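Side-chain contacts in IroE-like serine hydrolase (Shewanella oneidensis, PDB 3GFF), which probably hydrolyses ester bonds, as a putative serine hydrolase of the esterase D family with an alpha/beta-hydrolase fold: residues Ala59-Leu62 against Gln63-Gln67; His82-Asn85 against Arg86-Tyr90; Lys123-Ala126 against Pro127-Ser131; Gln248-Ser251 against His252-Leu255. All blocks are in the same frame, centred on the assembly; numbering follows the deposited sequence.

The four contacts are local, each within a short continuous segment, and they follow one another in series around the central mixed sheet. Interaction 1 lies on helix 51-65 and interaction 4 on helix 250-263; they touch where Leu61 and Leu62 pack on His252 and Leu255, with centres about 15 Å apart, and both meet the second subunit. Interaction 2 caps the short helix 86-89 after strand 77-81, and interaction 3 sits on the next helix, 114-132, with about 19 Å between their centres. Interactions 3 and 4 are farthest apart, about 28 Å between centres, on opposite sides of the chain's centre. Interactions 1 and 4 thus build dimer-facing structure, whereas interactions 2 and 3 touch no other chain of the assembly.

Interaction 1: residues Ala59-Leu62 against Gln63-Gln67; sequences ASLL and QFLSQ
Leu61 lays its CD1 branch alongside Leu65, one helical turn further on, with 3.9 Å between Leu61 CD1 and Leu65 CG. The two side chains run side by side and point the same way. In Leu65 the first torsion sets CG beside the backbone N (chi1 -74°), which brings it over the carbonyl of Leu61. Between their backbones, Leu65 N donates to Leu61 O at 2.8 Å, almost in line with the carbonyl bond. An alanine in place of Leu65 is likely to open a gap beside Leu61 CD1 and to deprive Tyr256 and Ile259 of part of their packing surface. On another side of the helix Gln63 N bonds Ala59 O at 3.0 Å, and Gln63 CG rests 3.4 Å from Ala59 O before the chain bends beyond it. Phe64 N reaches Ser60 O from 36° out of the carbonyl plane, and the phenyl ring leads away to stack on His57 of the second subunit. Ser60 OG hydrogen-bonds Ser60 OG of that subunit. At Ser66 the pattern slackens to a weak bond from Ser66 N to Leu62 O. Within the beta-alpha-beta unit of strand 43-48, helix 51-65 and strand 77-81, Ala59 and Leu62 lean on Ile78 of the last strand, while Leu61, Leu62 and Leu65 face helix 250-263.

Interaction 2: residues His82-Asn85 against Arg86-Tyr90; sequences HNTN and RMRDY
Asn85 meets Arg88 crosswise and closely, with Asn85 CG 3.4 Å from Arg88 CB. Asn85 OD1 accepts from Arg88 N at 3.3 Å, the donor standing well above the amide plane, and Asp89 N bonds Asn85 O at 3.0 Å. The Arg88 chain, bent at chi3 (64°), folds back until one face of the guanidinium covers Asn85 CB. In that plane Arg88 NE, at 2.8 Å, and NH2 both grip Asp89 OD1. Asp89 also pairs with Arg26. A methionine in place of Arg88 would probably leave Asp89 OD1 without these two donors and remove the salt bridge to Glu24. Asn83 is close-packed too, its OD1 3.2 Å from CZ of the buried Tyr90, whose hydroxyl bonds Asp50 N. Asn83 ND2 lies at the edge of the Arg86 guanidinium, whose NE is paired with Asp50. The looser part, at Thr84, Arg86 and Met87, is bridged by water. One donates to Asn83 OD1 at 2.7 Å and accepts from Thr84 N, another links Thr84 O with Arg86 N, and a third joins Asn85 OD1 to selenomethionine Met87 N. An asparagine N-cap of this kind starts the short helix 86-89, just after strand 77-81 of the alpha/beta-hydrolase sheet.

Interaction 3: residues Lys123-Ala126 against Pro127-Ser131; sequences KELA and PSIES
Pro127 CD crowds the methyl group of the residue before it, lying 3.5 Å from Ala126 CB, closer than usual van der Waals distance. One turn apart, Leu125 CD1 approaches Ile129 CG1 more loosely, at 4.2 Å. The aliphatic part of Glu130, with CG beside the backbone N (chi1 -63°), drapes over the carbonyl of Ala126, at 3.2 Å from Glu130 CG to Ala126 O. The proline ring stands where an N-H would otherwise point back along the helix, and Pro127 CG rests 3.6 Å from Lys123 O. With no amide hydrogen to give there, the helix kinks, next to a wider pi-type turn at residues 123-125.

The regular hydrogen-bond ladder resumes just past the proline. Ser128 N reaches Glu124 O and, weakly, Leu125 O. Ile129 N bonds Leu125 O, and Glu130 N bonds Ala126 O at 2.8 Å, both nearly straight. Ser131 OG donates to Ser128 O at 3.0 Å, and the carboxylate of Glu124 turns away to Ser19.

Helix 114-132 lies against the sheet here: Leu125 and Ile129 meet Tyr28 of strand 24-31, Leu125 packs on Ile81 and Ile129 on Val79 of strand 77-81, and Ala126 and Ile129 touch Tyr47 of strand 43-48.

Interaction 4: residues Gln248-Ser251 against His252-Leu255; sequences QSVS and HIGL
His252, next to Ser251 at the start of helix 250-263, carries the flat group of this contact, and its imidazole leads away from the preceding turn toward the dimer interface. With CG anti to the backbone N (chi1 -166°), the ring is set among other rings: it meets His57 of its own chain, with the planes about 35° apart, and Phe64 and His252 of the second subunit, the latter inclined by about 30°. Both ring nitrogens are used, ND1 with His57 ND1 and NE2 with His252 NE2 of the second subunit.

The fold is that of the alpha/beta-hydrolases, and the helix begins shortly after His247, which with Ser145 and Asp169 has the geometry of a Ser-His-Asp triad, consistent with a serine esterase. Val250 packs on Asp169 and therefore lies beside this probable active site. Across the first turn, Val250 CG2 approaches Ile253 CG2 at 4.0 Å, the two side chains crossing at about a right angle. Ser251 is held by its hydroxyl, which bonds Gln54 of helix 51-65, so its polar end faces that helix.

Two backbone bonds set the turn. Gly254 N donates to Val250 O at 2.8 Å, and the turn is so close here that a CB on Gly254 would run into that oxygen. Leu255 N bonds Ser251 O at 3.2 Å. A third rung is not closed directly: a water fills the span, donating to Ser249 O at 2.7 Å and accepting from Ile253 N at 2.9 Å.

Interaction 1: residues Ala59-Leu62 against Gln63-Gln67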
# COMPACT_ATOMS: atom_id res chain seq x y z
N ALA A 59 -6.85 -5.28 3.61
CA ALA A 59 -7.70 -5.97 2.64
C ALA A 59 -7.65 -5.30 1.20
O ALA A 59 -7.56 -6.02 0.20
CB ALA A 59 -9.15 -6.08 3.17
N SER A 60 -7.65 -3.96 1.10
CA SER A 60 -7.55 -3.33 -0.25
C SER A 60 -6.18 -3.61 -0.92
O SER A 60 -6.08 -3.78 -2.13
CB SER A 60 -7.88 -1.83 -0.24
OG SER A 60 -7.00 -1.07 0.58
N LEU A 61 -5.12 -3.65 -0.11
CA LEU A 61 -3.80 -3.95 -0.64
C LEU A 61 -3.80 -5.42 -1.10
O LEU A 61 -3.44 -5.71 -2.24
CB LEU A 61 -2.73 -3.64 0.41
CG LEU A 61 -1.31 -4.11 0.09
CD1 LEU A 61 -0.86 -3.46 -1.25
CD2 LEU A 61 -0.34 -3.87 1.26
N LEU A 62 -4.24 -6.32 -0.24
CA LEU A 62 -4.27 -7.75 -0.60
C LEU A 62 -5.05 -8.07 -1.89
O LEU A 62 -4.56 -8.83 -2.74
CB LEU A 62 -4.75 -8.60 0.58
CG LEU A 62 -3.77 -8.68 1.75
CD1 LEU A 62 -4.45 -9.28 2.94
CD2 LEU A 62 -2.54 -9.49 1.39
N GLN A 63 -6.25 -7.52 -2.02
CA GLN A 63 -7.05 -7.68 -3.22
C GLN A 63 -6.35 -7.01 -4.41
O GLN A 63 -6.41 -7.52 -5.50
CB GLN A 63 -8.43 -7.07 -3.02
CG GLN A 63 -9.34 -7.86 -2.06
CD GLN A 63 -10.16 -8.98 -2.73
OE1 GLN A 63 -10.59 -8.86 -3.90
NE2 GLN A 63 -10.42 -10.07 -1.98
N PHE A 64 -5.72 -5.86 -4.21
CA PHE A 64 -4.99 -5.18 -5.29
C PHE A 64 -3.83 -6.07 -5.79
O PHE A 64 -3.69 -6.30 -6.97
CB PHE A 64 -4.47 -3.79 -4.87
CG PHE A 64 -3.58 -3.13 -5.92
CD1 PHE A 64 -4.12 -2.35 -6.92
CD2 PHE A 64 -2.20 -3.32 -5.88
CE1 PHE A 64 -3.32 -1.77 -7.86
CE2 PHE A 64 -1.39 -2.75 -6.83
CZ PHE A 64 -1.96 -1.97 -7.82
N LEU A 65 -3.03 -6.58 -4.87
CA LEU A 65 -1.89 -7.43 -5.24
C LEU A 65 -2.25 -8.72 -5.99
O LEU A 65 -1.37 -9.34 -6.59
CB LEU A 65 -1.06 -7.76 -4.00
CG LEU A 65 -0.17 -6.67 -3.38
CD1 LEU A 65 0.41 -7.14 -2.09
CD2 LEU A 65 0.94 -6.34 -4.32
N SER A 66 -3.52 -9.14 -5.97
CA SER A 66 -3.93 -10.38 -6.67
C SER A 66 -4.95 -10.19 -7.77
O SER A 66 -5.60 -11.15 -8.17
CB SER A 66 -4.48 -11.38 -5.66
OG SER A 66 -5.54 -10.80 -4.94
N GLN A 67 -5.10 -8.98 -8.29
CA GLN A 67 -6.05 -8.75 -9.37
C GLN A 67 -5.24 -8.63 -10.67
O GLN A 67 -4.02 -8.48 -10.66
CB GLN A 67 -6.91 -7.50 -9.10
CG GLN A 67 -6.15 -6.15 -9.21
CD GLN A 67 -6.98 -4.92 -8.81
OE1 GLN A 67 -7.87 -4.99 -7.94
NE2 GLN A 67 -6.67 -3.78 -9.42

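Interaction 2: residues His82-Asn85 against Arg86-Tyr90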
# COMPACT_ATOMS: atom_id res chain seq x y z
N HIS A 82 -12.13 -8.41 14.90
CA HIS A 82 -12.22 -7.21 15.69
C HIS A 82 -11.89 -7.53 17.12
O HIS A 82 -12.05 -8.65 17.56
CB HIS A 82 -13.60 -6.56 15.66
CG HIS A 82 -14.02 -6.14 14.30
ND1 HIS A 82 -15.26 -5.64 14.04
CD2 HIS A 82 -13.37 -6.22 13.11
CE1 HIS A 82 -15.36 -5.37 12.75
NE2 HIS A 82 -14.23 -5.71 12.16
N ASN A 83 -11.43 -6.50 17.82
CA ASN A 83 -11.13 -6.56 19.23
C ASN A 83 -12.32 -6.20 20.13
O ASN A 83 -13.27 -5.51 19.74
CB ASN A 83 -10.01 -5.58 19.57
CG ASN A 83 -8.67 -6.09 19.19
OD1 ASN A 83 -8.30 -7.19 19.57
ND2 ASN A 83 -7.90 -5.28 18.50
N THR A 84 -12.26 -6.74 21.34
CA THR A 84 -13.16 -6.33 22.40
C THR A 84 -12.12 -5.83 23.44
O THR A 84 -11.81 -4.64 23.49
CB THR A 84 -14.02 -7.48 22.86
OG1 THR A 84 -13.20 -8.50 23.43
CG2 THR A 84 -14.82 -8.07 21.68
N ASN A 85 -11.53 -6.76 24.21
CA ASN A 85 -10.47 -6.41 25.17
C ASN A 85 -9.07 -6.80 24.59
O ASN A 85 -8.56 -7.92 24.74
CB ASN A 85 -10.75 -7.06 26.52
CG ASN A 85 -9.88 -6.52 27.65
OD1 ASN A 85 -8.82 -5.92 27.42
ND2 ASN A 85 -10.32 -6.77 28.87
N ARG A 86 -8.48 -5.84 23.91
CA ARG A 86 -7.19 -5.99 23.25
C ARG A 86 -6.02 -6.30 24.20
O ARG A 86 -5.18 -7.13 23.90
CB ARG A 86 -6.90 -4.71 22.49
CG ARG A 86 -5.58 -4.68 21.72
CD ARG A 86 -5.59 -3.55 20.70
NE ARG A 86 -4.60 -3.84 19.68
CZ ARG A 86 -3.36 -3.33 19.66
NH1 ARG A 86 -2.97 -2.47 20.61
NH2 ARG A 86 -2.52 -3.69 18.68
N MSE A 87 -5.95 -5.63 25.34
CA MSE A 87 -4.85 -5.92 26.26
C MSE A 87 -5.00 -7.32 26.84
O MSE A 87 -4.03 -7.93 27.21
CB MSE A 87 -4.73 -4.87 27.37
CG MSE A 87 -4.11 -3.53 26.91
SE MSE A 87 -2.30 -3.72 26.15
CE MSE A 87 -1.54 -4.40 27.77
N ARG A 88 -6.21 -7.83 26.89
CA ARG A 88 -6.44 -9.14 27.46
C ARG A 88 -6.05 -10.20 26.46
O ARG A 88 -5.32 -11.11 26.81
CB ARG A 88 -7.90 -9.31 27.85
CG ARG A 88 -8.27 -10.60 28.57
CD ARG A 88 -9.78 -10.80 28.51
NE ARG A 88 -10.22 -10.96 27.12
CZ ARG A 88 -11.49 -10.99 26.72
NH1 ARG A 88 -12.49 -10.86 27.59
NH2 ARG A 88 -11.76 -11.15 25.43
N ASP A 89 -6.50 -10.04 25.21
CA ASP A 89 -6.34 -11.06 24.19
C ASP A 89 -5.03 -11.07 23.44
O ASP A 89 -4.68 -12.08 22.87
CB ASP A 89 -7.44 -10.90 23.15
CG ASP A 89 -8.84 -11.10 23.72
OD1 ASP A 89 -8.98 -11.82 24.74
OD2 ASP A 89 -9.79 -10.53 23.15
N TYR A 90 -4.32 -9.95 23.41
CA TYR A 90 -3.10 -9.85 22.62
C TYR A 90 -1.83 -10.00 23.42
O TYR A 90 -0.75 -9.95 22.84
CB TYR A 90 -3.11 -8.53 21.81
CG TYR A 90 -3.99 -8.54 20.58
CD1 TYR A 90 -5.05 -9.43 20.45
CD2 TYR A 90 -3.83 -7.59 19.58
CE1 TYR A 90 -5.85 -9.43 19.35
CE2 TYR A 90 -4.66 -7.58 18.45
CZ TYR A 90 -5.68 -8.49 18.35
OH TYR A 90 -6.56 -8.50 17.27
O HOH W 1 -8.89 -9.09 17.70
O HOH W 2 -9.80 -8.73 21.28
O HOH W 3 -9.77 -2.92 24.02
O HOH W 4 -7.35 -3.42 26.09

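Interaction 3: residues Lys123-Ala126 against Pro127-Ser131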
# COMPACT_ATOMS: atom_id res chain seq x y z
N LYS A 123 -10.58 -23.18 18.05
CA LYS A 123 -11.67 -24.00 18.51
C LYS A 123 -13.03 -23.48 18.05
O LYS A 123 -13.94 -24.27 17.88
CB LYS A 123 -11.62 -24.18 20.03
CG LYS A 123 -10.33 -24.83 20.54
CD LYS A 123 -10.23 -26.30 20.16
CE LYS A 123 -9.04 -27.01 20.90
NZ LYS A 123 -8.93 -28.48 20.58
N GLU A 124 -13.15 -22.18 17.79
CA GLU A 124 -14.41 -21.60 17.37
C GLU A 124 -14.37 -20.87 16.03
O GLU A 124 -15.05 -21.28 15.08
CB GLU A 124 -14.91 -20.67 18.46
CG GLU A 124 -15.11 -21.35 19.80
CD GLU A 124 -15.44 -20.41 20.94
OE1 GLU A 124 -14.95 -19.27 20.96
OE2 GLU A 124 -16.16 -20.82 21.84
N LEU A 125 -13.57 -19.82 15.91
CA LEU A 125 -13.56 -19.05 14.67
C LEU A 125 -13.14 -19.85 13.39
O LEU A 125 -13.91 -19.93 12.44
CB LEU A 125 -12.76 -17.76 14.82
CG LEU A 125 -12.82 -16.77 13.63
CD1 LEU A 125 -14.22 -16.23 13.37
CD2 LEU A 125 -11.83 -15.60 13.83
N ALA A 126 -11.95 -20.44 13.37
CA ALA A 126 -11.53 -21.14 12.15
C ALA A 126 -12.51 -22.28 11.71
O ALA A 126 -12.92 -22.37 10.55
CB ALA A 126 -10.04 -21.60 12.22
N PRO A 127 -12.88 -23.15 12.63
CA PRO A 127 -13.85 -24.16 12.20
C PRO A 127 -15.11 -23.58 11.54
O PRO A 127 -15.66 -24.17 10.61
CB PRO A 127 -14.20 -24.89 13.51
CG PRO A 127 -13.04 -24.65 14.40
CD PRO A 127 -12.43 -23.36 14.02
N SER A 128 -15.57 -22.43 12.04
CA SER A 128 -16.79 -21.79 11.54
C SER A 128 -16.61 -21.25 10.10
O SER A 128 -17.48 -21.45 9.25
CB SER A 128 -17.22 -20.66 12.48
OG SER A 128 -18.35 -19.99 11.98
N ILE A 129 -15.48 -20.59 9.89
CA ILE A 129 -15.04 -20.08 8.59
C ILE A 129 -14.89 -21.24 7.63
O ILE A 129 -15.39 -21.23 6.52
CB ILE A 129 -13.65 -19.40 8.70
CG1 ILE A 129 -13.68 -18.15 9.62
CG2 ILE A 129 -13.06 -19.03 7.32
CD1 ILE A 129 -14.27 -16.98 9.05
N GLU A 130 -14.23 -22.29 8.08
CA GLU A 130 -13.97 -23.43 7.22
C GLU A 130 -15.20 -24.24 6.85
O GLU A 130 -15.19 -24.92 5.83
CB GLU A 130 -12.89 -24.32 7.82
CG GLU A 130 -11.57 -23.62 7.95
CD GLU A 130 -10.48 -24.49 8.53
OE1 GLU A 130 -10.66 -25.71 8.56
OE2 GLU A 130 -9.43 -23.96 8.96
N SER A 131 -16.23 -24.20 7.69
CA SER A 131 -17.47 -24.90 7.40
C SER A 131 -18.33 -24.09 6.45
O SER A 131 -19.18 -24.65 5.80
CB SER A 131 -18.27 -25.23 8.67
OG SER A 131 -18.97 -24.10 9.18

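Interaction 4: residues Gln248-Ser251 against His252-Leu255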
# COMPACT_ATOMS: atom_id res chain seq x y z
N GLN A 248 3.42 2.72 13.84
CA GLN A 248 2.11 2.63 13.22
C GLN A 248 2.15 2.52 11.67
O GLN A 248 1.48 1.65 11.11
CB GLN A 248 1.18 3.74 13.76
CG GLN A 248 0.72 3.46 15.23
CD GLN A 248 -0.17 2.21 15.36
OE1 GLN A 248 -0.94 1.87 14.46
NE2 GLN A 248 -0.07 1.53 16.49
N SER A 249 2.96 3.33 10.98
CA SER A 249 2.98 3.30 9.48
C SER A 249 3.53 2.02 8.84
O SER A 249 3.32 1.78 7.65
CB SER A 249 3.79 4.47 8.89
OG SER A 249 5.18 4.19 8.88
N VAL A 250 4.25 1.22 9.60
CA VAL A 250 4.88 0.05 9.00
C VAL A 250 3.90 -1.11 8.76
O VAL A 250 4.25 -2.05 8.04
CB VAL A 250 6.12 -0.44 9.79
CG1 VAL A 250 5.67 -1.32 11.00
CG2 VAL A 250 7.08 -1.20 8.86
N SER A 251 2.68 -1.03 9.30
CA SER A 251 1.69 -2.09 9.12
C SER A 251 1.44 -2.35 7.66
O SER A 251 1.40 -3.51 7.20
CB SER A 251 0.36 -1.78 9.87
OG SER A 251 -0.30 -0.61 9.37
N HIS A 252 1.35 -1.26 6.90
CA HIS A 252 1.04 -1.35 5.47
C HIS A 252 2.17 -1.93 4.58
O HIS A 252 1.94 -2.94 3.89
CB HIS A 252 0.62 -0.00 4.94
CG HIS A 252 -0.03 -0.05 3.59
ND1 HIS A 252 -1.37 -0.31 3.42
CD2 HIS A 252 0.47 0.18 2.35
CE1 HIS A 252 -1.67 -0.25 2.14
NE2 HIS A 252 -0.57 0.05 1.47
N ILE A 253 3.34 -1.26 4.57
CA ILE A 253 4.50 -1.69 3.76
C ILE A 253 5.04 -3.02 4.28
O ILE A 253 5.66 -3.77 3.52
CB ILE A 253 5.65 -0.57 3.67
CG1 ILE A 253 6.56 -0.79 2.45
CG2 ILE A 253 6.49 -0.47 4.95
CD1 ILE A 253 5.82 -0.80 1.04
N GLY A 254 4.83 -3.28 5.58
CA GLY A 254 5.24 -4.53 6.22
C GLY A 254 4.46 -5.72 5.66
O GLY A 254 5.03 -6.76 5.37
N LEU A 255 3.14 -5.55 5.50
CA LEU A 255 2.30 -6.56 4.86
C LEU A 255 2.64 -6.61 3.36
O LEU A 255 2.78 -7.66 2.77
CB LEU A 255 0.81 -6.21 5.03
CG LEU A 255 -0.25 -7.13 4.35
CD1 LEU A 255 -0.33 -8.54 4.98
CD2 LEU A 255 -1.67 -6.45 4.37
O HOH W 5 3.59 1.61 5.00